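Local coordinates for mandelate racemase/muconate lactonizing protein (Paenibacillus sp., PDB 3V5C) that probably catalyses the dehydration of galacturonate, as a magnesium-binding lyase with the enolase fold, at residues F236-A241 / I259-G264. The protein carries 1 engineered substitution. Residues are numbered along the deposited sequence; the frame is centred on the assembly and turned at random.
With MG (magnesium ion), chain E.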
# COMPACT_ATOMS: atom_id res chain seq x y z
N PHE A 236 -8.95 -16.52 -3.85
CA PHE A 236 -10.05 -16.52 -4.81
C PHE A 236 -10.92 -15.36 -4.38
O PHE A 236 -10.80 -14.87 -3.26
CB PHE A 236 -10.83 -17.84 -4.74
CG PHE A 236 -10.99 -18.37 -3.33
CD1 PHE A 236 -10.19 -19.40 -2.84
CD2 PHE A 236 -11.93 -17.80 -2.47
CE1 PHE A 236 -10.32 -19.87 -1.53
CE2 PHE A 236 -12.07 -18.27 -1.16
CZ PHE A 236 -11.27 -19.30 -0.68
N HIS A 237 -11.78 -14.89 -5.28
CA HIS A 237 -12.60 -13.75 -4.89
C HIS A 237 -13.35 -14.07 -3.60
O HIS A 237 -13.94 -15.14 -3.46
CB HIS A 237 -13.58 -13.36 -6.00
CG HIS A 237 -14.32 -12.10 -5.69
ND1 HIS A 237 -13.67 -10.88 -5.58
CD2 HIS A 237 -15.62 -11.86 -5.41
CE1 HIS A 237 -14.55 -9.95 -5.27
NE2 HIS A 237 -15.74 -10.51 -5.17
N GLU A 238 -13.29 -13.14 -2.65
CA GLU A 238 -13.82 -13.37 -1.32
C GLU A 238 -15.26 -13.89 -1.33
O GLU A 238 -16.12 -13.41 -2.08
CB GLU A 238 -13.72 -12.11 -0.47
CG GLU A 238 -14.37 -10.89 -1.09
CD GLU A 238 -13.39 -10.01 -1.83
OE1 GLU A 238 -13.60 -8.78 -1.86
OE2 GLU A 238 -12.38 -10.53 -2.37
N ASP A 239 -15.49 -14.87 -0.47
CA ASP A 239 -16.78 -15.54 -0.37
C ASP A 239 -16.86 -16.05 1.06
O ASP A 239 -15.97 -16.76 1.54
CB ASP A 239 -16.78 -16.69 -1.40
CG ASP A 239 -18.03 -17.56 -1.36
OD1 ASP A 239 -18.54 -17.88 -0.27
OD2 ASP A 239 -18.47 -18.00 -2.44
N GLU A 240 -17.91 -15.67 1.79
CA GLU A 240 -17.97 -16.04 3.20
C GLU A 240 -17.98 -17.55 3.44
O GLU A 240 -17.34 -18.05 4.38
CB GLU A 240 -19.17 -15.39 3.91
CG GLU A 240 -19.09 -15.60 5.41
CD GLU A 240 -20.24 -14.98 6.21
OE1 GLU A 240 -21.27 -14.61 5.62
OE2 GLU A 240 -20.08 -14.89 7.45
N ALA A 241 -18.74 -18.26 2.63
CA ALA A 241 -18.84 -19.70 2.77
C ALA A 241 -17.50 -20.37 2.55
O ALA A 241 -17.12 -21.27 3.30
CB ALA A 241 -19.88 -20.26 1.80
N ILE A 259 -5.82 -15.03 6.86
CA ILE A 259 -6.48 -14.78 5.58
C ILE A 259 -6.54 -13.26 5.33
O ILE A 259 -7.06 -12.50 6.17
CB ILE A 259 -7.90 -15.37 5.57
CG1 ILE A 259 -7.84 -16.91 5.72
CG2 ILE A 259 -8.65 -14.97 4.28
CD1 ILE A 259 -7.10 -17.63 4.63
N ALA A 260 -6.04 -12.82 4.17
CA ALA A 260 -5.97 -11.40 3.84
C ALA A 260 -6.74 -11.13 2.55
O ALA A 260 -6.65 -11.90 1.59
CB ALA A 260 -4.49 -10.96 3.69
N ASP A 261 -7.53 -10.05 2.53
CA ASP A 261 -8.28 -9.74 1.33
C ASP A 261 -8.74 -8.29 1.40
O ASP A 261 -8.54 -7.64 2.42
CB ASP A 261 -9.49 -10.71 1.23
CG ASP A 261 -9.85 -11.06 -0.20
OD1 ASP A 261 -9.75 -10.17 -1.06
OD2 ASP A 261 -10.28 -12.21 -0.46
N GLY A 262 -9.29 -7.77 0.30
CA GLY A 262 -9.81 -6.41 0.30
C GLY A 262 -9.41 -5.54 -0.87
O GLY A 262 -10.01 -4.50 -1.08
N GLU A 263 -8.43 -5.96 -1.66
CA GLU A 263 -8.02 -5.16 -2.81
C GLU A 263 -9.08 -5.11 -3.91
O GLU A 263 -9.89 -6.02 -4.06
CB GLU A 263 -6.70 -5.71 -3.39
CG GLU A 263 -6.11 -4.90 -4.56
CD GLU A 263 -6.68 -5.26 -5.92
OE1 GLU A 263 -7.20 -6.39 -6.11
OE2 GLU A 263 -6.60 -4.40 -6.83
N GLY A 264 -9.04 -4.05 -4.71
CA GLY A 264 -9.86 -3.98 -5.91
C GLY A 264 -11.34 -3.81 -5.64
O GLY A 264 -11.74 -3.21 -4.67
MG MG E . -10.42 -9.97 -2.96
O HOH W 1 -11.03 -9.76 -5.02
O HOH W 2 -11.02 -7.94 -2.50
O HOH W 3 -10.00 -12.02 -3.30
O HOH W 4 -8.47 -9.26 -3.40
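One carboxylate oxygen from each segment meets at a magnesium ion: E238 OE2 binds it at 2.1 Å and D261 OD1 at 2.0 Å. Four waters complete an octahedron, and the two protein oxygens occupy adjacent corners. E238 OE2 and D261 OD1 therefore lie 3.0 Å apart, a distance two acceptors reach because both bind the same cation, with no proton shared between them. Both acids bind through a single oxygen, and their carboxylate planes are turned 72° apart. E238 gets there by a folded side chain: CG sits between the backbone N and the carbonyl carbon (chi1 55°), and a bend at chi2 (-96°) brings OE2 onto the metal.

Within the coordination shell, water 2 donates to E238 OE1, the oxygen that does not bind the metal, and to E263 O at 2.7 Å, so it ties the two segments together beside the metal. Water 3 lies 2.9 Å from D261 OD2 in a hydrogen bond, with more than one acceptor near it. H237 ND1 lies 2.9 Å from water 1 in a hydrogen bond. Further out, a second shell positions the acids: S267 N donates to E238 OE1, G262 N reaches the metal-bound D261 OD1 at 2.8 Å through its anti lone pair, and D261 OD2 is hydrogen-bonded to Y243 OH, a side chain of helix 240-253.

The contact joins parts of one beta-alpha-beta unit of the enolase-type barrel: the metal links the loop between strand 231-233 and helix 240-253 to the C-terminal end of the parallel neighbour 258-261. Two carboxylate oxygens and four waters surround the magnesium, and some of those waters could in principle be exchanged for another oxygen ligand.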